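Local structure of nucleoside-diphosphate-sugar epimerase (Pseudomonas aeruginosa, 2X4G) at residues I331-F334 with G338-N341; I50-Y55 with L188-T193. The protein is probably an NAD(P)-dependent epimerase or dehydratase acting on nucleotide sugars, with a Rossmann-type fold, although its own substrate and reaction are not established. All coordinates share one frame; numbering follows the deposited sequence.

Contact 1 (I331-F334 with G338-N341); sequences IDWF and GYFN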
# COMPACT_ATOMS: atom_id res chain seq x y z
N ILE A 331 3.15 21.53 -19.60
CA ILE A 331 1.91 22.15 -19.18
C ILE A 331 0.95 22.32 -20.35
O ILE A 331 -0.19 21.97 -20.22
CB ILE A 331 2.14 23.50 -18.48
CG1 ILE A 331 2.64 23.25 -17.05
CG2 ILE A 331 0.83 24.30 -18.40
CD1 ILE A 331 3.11 24.50 -16.35
N ASP A 332 1.41 22.82 -21.48
CA ASP A 332 0.53 23.05 -22.62
C ASP A 332 -0.01 21.77 -23.25
O ASP A 332 -1.19 21.69 -23.62
CB ASP A 332 1.26 23.86 -23.70
CG ASP A 332 1.44 25.31 -23.32
OD1 ASP A 332 0.72 25.80 -22.41
OD2 ASP A 332 2.31 25.97 -23.92
N TRP A 333 0.85 20.77 -23.37
CA TRP A 333 0.43 19.48 -23.86
C TRP A 333 -0.69 18.93 -22.96
O TRP A 333 -1.74 18.50 -23.46
CB TRP A 333 1.61 18.51 -23.96
CG TRP A 333 1.25 17.34 -24.76
CD1 TRP A 333 1.29 17.24 -26.13
CD2 TRP A 333 0.75 16.11 -24.28
NE1 TRP A 333 0.85 15.99 -26.53
CE2 TRP A 333 0.51 15.28 -25.41
CE3 TRP A 333 0.47 15.62 -23.01
CZ2 TRP A 333 -0.00 13.98 -25.29
CZ3 TRP A 333 -0.05 14.32 -22.89
CH2 TRP A 333 -0.28 13.52 -24.03
N PHE A 334 -0.50 18.98 -21.64
CA PHE A 334 -1.50 18.44 -20.73
C PHE A 334 -2.82 19.17 -20.87
O PHE A 334 -3.88 18.55 -20.83
CB PHE A 334 -1.03 18.50 -19.28
CG PHE A 334 0.05 17.51 -18.95
CD1 PHE A 334 -0.01 16.20 -19.42
CD2 PHE A 334 1.11 17.87 -18.16
CE1 PHE A 334 0.96 15.29 -19.12
CE2 PHE A 334 2.10 16.95 -17.86
CZ PHE A 334 2.03 15.66 -18.35
N GLY A 338 -6.63 17.99 -22.09
CA GLY A 338 -7.63 17.95 -21.05
C GLY A 338 -7.25 17.16 -19.81
O GLY A 338 -8.14 16.57 -19.19
N TYR A 339 -5.97 17.15 -19.45
CA TYR A 339 -5.53 16.54 -18.18
C TYR A 339 -5.77 17.48 -17.00
O TYR A 339 -5.73 17.04 -15.87
CB TYR A 339 -4.04 16.16 -18.21
CG TYR A 339 -3.70 14.97 -19.07
CD1 TYR A 339 -3.68 15.07 -20.46
CD2 TYR A 339 -3.39 13.75 -18.51
CE1 TYR A 339 -3.38 13.97 -21.26
CE2 TYR A 339 -3.07 12.65 -19.30
CZ TYR A 339 -3.06 12.77 -20.66
OH TYR A 339 -2.75 11.67 -21.43
N PHE A 340 -6.00 18.77 -17.25
CA PHE A 340 -6.37 19.70 -16.16
C PHE A 340 -7.86 19.91 -16.12
O PHE A 340 -8.47 20.27 -17.14
CB PHE A 340 -5.73 21.08 -16.32
CG PHE A 340 -4.24 21.06 -16.30
CD1 PHE A 340 -3.56 20.53 -15.23
CD2 PHE A 340 -3.52 21.56 -17.36
CE1 PHE A 340 -2.20 20.50 -15.23
CE2 PHE A 340 -2.16 21.52 -17.36
CZ PHE A 340 -1.51 20.99 -16.30
N ASN A 341 -8.42 19.76 -14.93
CA ASN A 341 -9.83 19.99 -14.69
C ASN A 341 -10.13 21.48 -14.66
O ASN A 341 -11.29 21.86 -14.65
CB ASN A 341 -10.22 19.36 -13.36
CG ASN A 341 -9.64 17.95 -13.19
OD1 ASN A 341 -9.09 17.37 -14.13
ND2 ASN A 341 -9.76 17.40 -11.99
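The chain leaves helix 323-336 through a tight turn in which Tyr339 N donates to Phe334 O at 2.9 Å, with an N-H...O angle of 167°. Gly338 N also lies near this oxygen, but its angle is poor. The turn brings the side chain of Tyr339 back against the helix. Its CG is turned to the side of its own backbone N (chi1 -72°), which keeps the ring near the carbonyl that N binds. The edge of the Phe334 ring meets one face of the phenol, CD1 standing 3.9 Å above the plane and displaced toward the rim; the ring planes are at 58°. Farther along the ring, on the same side of its plane, Tyr339 CE1 approaches Trp333 CZ3 at 3.7 Å in an oblique pair, so Trp333, Phe334 and Tyr339 form an aromatic cluster. Phe340 packs nearer the preceding turn of the helix, against Phe334 and Ile331: its CE2 is 3.8 Å from Phe334 CB, and Ile331 O faces the edge of its ring close to the plane. Ile198 and Thr199 of helix 196-202 adjoin Phe334, while Leu259 of helix 248-259 adjoins Phe340. With its N bonded to Arg335 O, Gly338, at positive phi, is the C-prime residue of the backbone Schellman motif that ends the helix, the aromatic cluster packing beside it.

Contact 2 (I50-Y55 with L188-T193); sequences IQRLAY and LDIGPT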
# COMPACT_ATOMS: atom_id res chain seq x y z
N ILE A 50 0.53 2.42 -31.83
CA ILE A 50 1.71 2.92 -32.45
C ILE A 50 1.33 3.90 -33.58
O ILE A 50 2.14 4.70 -34.00
CB ILE A 50 2.54 1.71 -32.92
CG1 ILE A 50 4.04 2.06 -32.97
CG2 ILE A 50 1.99 1.12 -34.23
CD1 ILE A 50 4.64 2.39 -31.61
N GLN A 51 0.08 3.85 -34.05
CA GLN A 51 -0.40 4.82 -35.04
C GLN A 51 -0.32 6.28 -34.57
O GLN A 51 -0.47 7.19 -35.39
CB GLN A 51 -1.83 4.50 -35.51
CG GLN A 51 -2.88 4.38 -34.39
CD GLN A 51 -3.23 2.91 -34.00
OE1 GLN A 51 -2.37 2.14 -33.54
NE2 GLN A 51 -4.51 2.53 -34.19
N ARG A 52 -0.08 6.52 -33.28
CA ARG A 52 0.25 7.88 -32.82
C ARG A 52 1.58 8.38 -33.37
O ARG A 52 1.87 9.56 -33.26
CB ARG A 52 0.32 7.97 -31.29
CG ARG A 52 -0.95 7.60 -30.57
CD ARG A 52 -1.20 8.39 -29.26
NE ARG A 52 0.03 8.68 -28.54
CZ ARG A 52 0.80 7.77 -27.95
NH1 ARG A 52 0.46 6.48 -27.96
NH2 ARG A 52 1.91 8.15 -27.33
N LEU A 53 2.40 7.49 -33.92
CA LEU A 53 3.70 7.84 -34.45
C LEU A 53 3.76 7.75 -35.98
O LEU A 53 4.83 7.92 -36.60
CB LEU A 53 4.79 6.95 -33.82
CG LEU A 53 5.23 7.41 -32.43
CD1 LEU A 53 4.10 7.22 -31.44
CD2 LEU A 53 6.44 6.64 -31.97
N ALA A 54 2.60 7.53 -36.61
CA ALA A 54 2.55 7.44 -38.07
C ALA A 54 3.16 8.68 -38.76
O ALA A 54 3.79 8.55 -39.80
CB ALA A 54 1.10 7.21 -38.54
N TYR A 55 2.98 9.86 -38.18
CA TYR A 55 3.55 11.09 -38.72
C TYR A 55 5.08 11.02 -38.94
O TYR A 55 5.60 11.69 -39.83
CB TYR A 55 3.19 12.30 -37.84
CG TYR A 55 3.93 12.38 -36.51
CD1 TYR A 55 3.56 11.58 -35.42
CD2 TYR A 55 4.99 13.27 -36.33
CE1 TYR A 55 4.23 11.65 -34.23
CE2 TYR A 55 5.67 13.33 -35.12
CZ TYR A 55 5.28 12.52 -34.07
OH TYR A 55 5.94 12.57 -32.87
N LEU A 188 3.98 15.07 -24.75
CA LEU A 188 3.70 13.71 -25.18
C LEU A 188 3.75 12.68 -24.05
O LEU A 188 4.14 11.57 -24.28
CB LEU A 188 4.62 13.28 -26.35
CG LEU A 188 4.82 14.32 -27.48
CD1 LEU A 188 5.68 13.78 -28.59
CD2 LEU A 188 3.49 14.83 -28.02
N ASP A 189 3.33 13.03 -22.84
CA ASP A 189 3.46 12.13 -21.67
C ASP A 189 2.08 11.55 -21.37
O ASP A 189 1.31 12.13 -20.62
CB ASP A 189 4.00 12.92 -20.46
CG ASP A 189 4.32 12.04 -19.26
OD1 ASP A 189 4.41 10.81 -19.42
OD2 ASP A 189 4.50 12.58 -18.14
N ILE A 190 1.75 10.41 -21.96
CA ILE A 190 0.34 10.04 -22.03
C ILE A 190 -0.30 9.71 -20.70
O ILE A 190 -1.38 10.22 -20.39
CB ILE A 190 0.06 8.88 -22.94
CG1 ILE A 190 0.57 9.16 -24.33
CG2 ILE A 190 -1.46 8.67 -23.07
CD1 ILE A 190 -0.41 8.58 -25.36
N GLY A 191 0.30 8.85 -19.91
CA GLY A 191 -0.34 8.46 -18.64
C GLY A 191 -1.14 9.57 -17.94
O GLY A 191 -2.37 9.48 -17.84
N PRO A 192 -0.46 10.62 -17.44
CA PRO A 192 0.96 10.83 -17.56
C PRO A 192 1.70 9.88 -16.66
O PRO A 192 1.10 9.10 -15.96
CB PRO A 192 1.14 12.27 -17.09
CG PRO A 192 -0.09 12.64 -16.38
CD PRO A 192 -1.04 11.51 -16.43
N THR A 193 3.01 9.94 -16.72
CA THR A 193 3.86 9.10 -15.92
C THR A 193 4.60 10.09 -15.03
O THR A 193 4.04 10.60 -14.06
CB THR A 193 4.79 8.26 -16.83
OG1 THR A 193 5.54 9.12 -17.69
CG2 THR A 193 3.98 7.34 -17.71
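Arg52 reaches across from the 3-10 turn of residues 50-55 toward the loop of residues 188-193, and its partner there is Ile190. CB leaves the backbone in the direction of that loop, and CG is placed beside the backbone N (chi1 -60°). Bends at chi2 and chi3 then fold the chain, and the aliphatic part first meets the loop at CD, 4.0 Å from Ile190 CD1. Beyond CD the guanidinium presents one face to Ile190, whose CD1 methyl lies over the centre of the group; the two side chains approach from opposite directions. NE and NH1 also border this methyl, and Ile190 CG1 lies nearest NH2. The methyl is modelled too close to CZ for the details of this approach to be relied on. At the tip, NH2 is hydrogen-bonded to Thr22 O. Thr22 belongs to the glycine-rich turn between strand 15-19 and helix 24-35, the first beta-alpha unit of a Rossmann fold, which in this family typically holds the dinucleotide's pyrophosphate; the loop that carries Arg52 follows the second parallel strand, 39-44. Alongside, Tyr55 comes near Leu188, its OH lying 4.5 Å from Leu188 CD1, a loose contact. The phenol oxygen is held by His27 NE2 and Arg31 NE of helix 24-35, and Arg52 O sits at the ring edge in its plane. Within the 188-193 loop, Asp189 ties the far end back on itself. Its OD1 takes the Thr193 hydroxyl through the syn lone pair at 2.7 Å and Thr193 N from above the carboxylate plane at 3.2 Å, while OD2 accepts from Gly195 N. These bonds close the turn around Pro192, which follows a cis peptide bond.

Contact 2 joins parts of the chain separated by more than 130 residues, whereas contact 1 is local and comes later, at the C-terminal end. Their centres are 15 Å apart on the same side of the chain's centre, and the loop 188-193, part of contact 2, also touches contact 1. Trp333 NE1 packs 3.3 Å from Leu188 CD2, and Phe334 lies against Asp189 O. Tyr339 OH is probably hydrogen-bonded to Ile190 O, although the modelled distance is doubtfully short. The loop, which connects strand 176-185 of the main sheet to helix 196-202, is thus flanked by the turn after strand 39-44 and by the C-terminal helix 323-336 with its tail, linking the Rossmann-type sheet region to the chain end.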